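Local coordinates for gamma-butyrobetaine hydroxylase-like N-terminal domain-containing protein (PDB 3LUU), which is of unknown function but belongs to the gamma-butyrobetaine hydroxylase-like N-terminal domain family and binds a zinc ion, at residues V23-G28 with F90-L95. Sequence-based numbering, arbitrary orientation.
Sequences VDWADG and FTWEYL
The backbone N of L95 donates to T91 O at 3.0 Å, closing the first turn of helix 92-98, and on this turn L95 presents its CB to the edge of the W25 indole, 4.2 Å from CZ2. T91 serves as N-cap: its OG1 accepts from Y94 N at 3.1 Å, with an N-H...O angle of 160°. Further round the six-membered ring of W25, CZ3 lies 4.0 Å from W92 CB, while CH2 approaches the W92 carbonyl O obliquely, at 3.5 Å. The indole planes stand nearly at right angles, the side chains crossing aslant, with W25 CH2 4.1 Å from W92 CE3. In W25, CG stands anti to the carbonyl carbon (chi1 -59°), which sends the indole out to the helix although the main chains stay well apart. Two three-stranded antiparallel sheets are joined here: W25 ends the middle strand of one, 20-25, and the helix follows directly from edge strand 89-91 of the other. V23 CG1 covers one face of the W25 ring near its rim, 3.5 Å above the plane. W25 NE1 hydrogen-bonds to S31 OG, and R96 makes a cation-pi contact with the indole. With alanine in place of W25, a gap would probably open between strand and helix, and S31 and R96 would lose their indole partner. L95 also packs on L38 of helix 35-40, the helix that carries the zinc ligand H37.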
ATOM      1  N   VAL A  23       4.121   6.073  -3.781  1.00 15.14           N
ATOM      2  CA  VAL A  23       2.939   6.649  -4.429  1.00 14.97           C
ATOM      3  C   VAL A  23       3.126   8.163  -4.434  1.00 15.24           C
ATOM      4  O   VAL A  23       3.357   8.762  -3.393  1.00 15.53           O
ATOM      5  CB  VAL A  23       1.624   6.330  -3.689  1.00 14.20           C
ATOM      6  CG1 VAL A  23       0.424   6.941  -4.493  1.00 11.55           C
ATOM      7  CG2 VAL A  23       1.463   4.825  -3.453  1.00 11.93           C
ATOM      8  N   ASP A  24       3.084   8.744  -5.618  1.00 18.06           N
ATOM      9  CA  ASP A  24       3.147  10.185  -5.785  1.00 17.31           C
ATOM     10  C   ASP A  24       1.716  10.684  -5.752  1.00 18.56           C
ATOM     11  O   ASP A  24       0.851  10.138  -6.445  1.00 17.10           O
ATOM     12  CB  ASP A  24       3.712  10.552  -7.133  1.00 16.80           C
ATOM     13  CG  ASP A  24       5.196  10.273  -7.273  1.00 17.55           C
ATOM     14  OD1 ASP A  24       5.982  10.179  -6.294  1.00 20.41           O
ATOM     15  OD2 ASP A  24       5.573  10.186  -8.438  1.00 14.18           O
ATOM     16  N   TRP A  25       1.484  11.737  -4.969  1.00 21.06           N
ATOM     17  CA  TRP A  25       0.135  12.275  -4.766  1.00 21.93           C
ATOM     18  C   TRP A  25       0.073  13.685  -5.324  1.00 19.42           C
ATOM     19  O   TRP A  25       1.116  14.302  -5.504  1.00 20.62           O
ATOM     20  CB  TRP A  25      -0.165  12.341  -3.280  1.00 20.17           C
ATOM     21  CG  TRP A  25      -0.096  11.039  -2.533  1.00 19.84           C
ATOM     22  CD1 TRP A  25       0.888  10.652  -1.683  1.00 15.33           C
ATOM     23  CD2 TRP A  25      -1.053   9.983  -2.553  1.00 11.72           C
ATOM     24  NE1 TRP A  25       0.601   9.415  -1.163  1.00 19.76           N
ATOM     25  CE2 TRP A  25      -0.587   8.981  -1.688  1.00 17.23           C
ATOM     26  CE3 TRP A  25      -2.258   9.778  -3.230  1.00 16.81           C
ATOM     27  CZ2 TRP A  25      -1.316   7.791  -1.440  1.00 17.89           C
ATOM     28  CZ3 TRP A  25      -2.977   8.617  -2.989  1.00 21.51           C
ATOM     29  CH2 TRP A  25      -2.491   7.625  -2.107  1.00 17.86           C
ATOM     30  N   ALA A  26      -1.137  14.196  -5.524  1.00 20.77           N
ATOM     31  CA  ALA A  26      -1.345  15.522  -6.138  1.00 21.98           C
ATOM     32  C   ALA A  26      -0.938  16.726  -5.247  1.00 22.89           C
ATOM     33  O   ALA A  26      -0.705  17.810  -5.776  1.00 23.36           O
ATOM     34  CB  ALA A  26      -2.770  15.652  -6.608  1.00 20.82           C
ATOM     35  N   ASP A  27      -0.822  16.559  -3.922  1.00 20.55           N
ATOM     36  CA  ASP A  27      -0.304  17.647  -3.058  1.00 22.62           C
ATOM     37  C   ASP A  27       1.264  17.743  -3.089  1.00 22.34           C
ATOM     38  O   ASP A  27       1.880  18.493  -2.305  1.00 21.54           O
ATOM     39  CB  ASP A  27      -0.823  17.477  -1.607  1.00 22.24           C
ATOM     40  CG  ASP A  27      -0.222  16.269  -0.909  1.00 31.84           C
ATOM     41  OD1 ASP A  27       0.169  15.311  -1.646  1.00 25.89           O
ATOM     42  OD2 ASP A  27      -0.110  16.271   0.365  1.00 23.27           O
ATOM     43  N   GLY A  28       1.893  16.941  -3.960  1.00 21.97           N
ATOM     44  CA  GLY A  28       3.354  16.882  -4.093  1.00 20.85           C
ATOM     45  C   GLY A  28       4.027  15.922  -3.146  1.00 22.00           C
ATOM     46  O   GLY A  28       5.238  15.760  -3.187  1.00 23.43           O
ATOM     47  N   PHE A  90      -6.971  -1.676  -0.892  1.00 20.31           N
ATOM     48  CA  PHE A  90      -6.493  -0.506  -0.176  1.00 20.29           C
ATOM     49  C   PHE A  90      -7.020   0.714  -0.901  1.00 19.80           C
ATOM     50  O   PHE A  90      -6.636   0.965  -2.062  1.00 21.30           O
ATOM     51  CB  PHE A  90      -4.976  -0.438  -0.189  1.00 19.89           C
ATOM     52  CG  PHE A  90      -4.288  -1.501   0.632  1.00 18.97           C
ATOM     53  CD1 PHE A  90      -4.281  -2.822   0.211  1.00 18.07           C
ATOM     54  CD2 PHE A  90      -3.576  -1.159   1.776  1.00 21.92           C
ATOM     55  CE1 PHE A  90      -3.616  -3.792   0.922  1.00 24.82           C
ATOM     56  CE2 PHE A  90      -2.925  -2.147   2.505  1.00 15.62           C
ATOM     57  CZ  PHE A  90      -2.954  -3.455   2.070  1.00 15.45           C
ATOM     58  N   THR A  91      -7.864   1.494  -0.232  1.00 17.96           N
ATOM     59  CA  THR A  91      -8.320   2.733  -0.842  1.00 15.11           C
ATOM     60  C   THR A  91      -7.163   3.736  -0.805  1.00 17.87           C
ATOM     61  O   THR A  91      -6.251   3.626   0.027  1.00 16.26           O
ATOM     62  CB  THR A  91      -9.535   3.329  -0.156  1.00 15.30           C
ATOM     63  OG1 THR A  91      -9.199   3.764   1.171  1.00 20.46           O
ATOM     64  CG2 THR A  91     -10.666   2.309  -0.090  1.00 20.20           C
ATOM     65  N   TRP A  92      -7.199   4.697  -1.720  1.00 18.14           N
ATOM     66  CA  TRP A  92      -6.242   5.798  -1.741  1.00 20.05           C
ATOM     67  C   TRP A  92      -6.194   6.542  -0.398  1.00 19.22           C
ATOM     68  O   TRP A  92      -5.115   6.819   0.119  1.00 20.36           O
ATOM     69  CB  TRP A  92      -6.565   6.768  -2.876  1.00 21.55           C
ATOM     70  CG  TRP A  92      -6.619   6.119  -4.228  1.00 21.93           C
ATOM     71  CD1 TRP A  92      -7.618   6.244  -5.150  1.00 27.02           C
ATOM     72  CD2 TRP A  92      -5.643   5.251  -4.811  1.00 24.02           C
ATOM     73  NE1 TRP A  92      -7.323   5.510  -6.270  1.00 28.80           N
ATOM     74  CE2 TRP A  92      -6.121   4.887  -6.093  1.00 25.08           C
ATOM     75  CE3 TRP A  92      -4.398   4.764  -4.396  1.00 24.17           C
ATOM     76  CZ2 TRP A  92      -5.406   4.046  -6.951  1.00 20.07           C
ATOM     77  CZ3 TRP A  92      -3.683   3.930  -5.257  1.00 30.88           C
ATOM     78  CH2 TRP A  92      -4.199   3.579  -6.515  1.00 26.54           C
ATOM     79  N   GLU A  93      -7.361   6.800   0.178  1.00 17.85           N
ATOM     80  CA  GLU A  93      -7.478   7.449   1.468  1.00 17.57           C
ATOM     81  C   GLU A  93      -6.747   6.644   2.552  1.00 18.89           C
ATOM     82  O   GLU A  93      -5.980   7.191   3.337  1.00 17.29           O
ATOM     83  CB  GLU A  93      -8.965   7.679   1.828  1.00 19.34           C
ATOM     84  CG  GLU A  93      -9.250   8.953   2.575  1.00 26.98           C
ATOM     85  N   TYR A  94      -6.981   5.338   2.584  1.00 18.26           N
ATOM     86  CA  TYR A  94      -6.309   4.450   3.531  1.00 18.10           C
ATOM     87  C   TYR A  94      -4.781   4.442   3.360  1.00 16.67           C
ATOM     88  O   TYR A  94      -4.061   4.517   4.336  1.00 15.25           O
ATOM     89  CB  TYR A  94      -6.825   3.037   3.358  1.00 18.44           C
ATOM     90  CG  TYR A  94      -6.385   2.070   4.407  1.00 20.62           C
ATOM     91  CD1 TYR A  94      -6.783   2.220   5.718  1.00 35.37           C
ATOM     92  CD2 TYR A  94      -5.614   1.000   4.095  1.00 22.74           C
ATOM     93  CE1 TYR A  94      -6.391   1.337   6.681  1.00 34.67           C
ATOM     94  CE2 TYR A  94      -5.225   0.102   5.060  1.00 22.07           C
ATOM     95  CZ  TYR A  94      -5.615   0.273   6.337  1.00 24.58           C
ATOM     96  OH  TYR A  94      -5.239  -0.647   7.284  1.00 31.30           O
ATOM     97  N   LEU A  95      -4.298   4.338   2.128  1.00 14.99           N
ATOM     98  CA  LEU A  95      -2.864   4.349   1.867  1.00 17.59           C
ATOM     99  C   LEU A  95      -2.235   5.640   2.353  1.00 19.33           C
ATOM    100  O   LEU A  95      -1.188   5.632   3.027  1.00 19.03           O
ATOM    101  CB  LEU A  95      -2.572   4.189   0.386  1.00 18.32           C
ATOM    102  CG  LEU A  95      -2.850   2.841  -0.215  1.00 19.57           C
ATOM    103  CD1 LEU A  95      -2.698   2.967  -1.732  1.00 16.54           C
ATOM    104  CD2 LEU A  95      -1.897   1.814   0.372  1.00 14.97           C
TER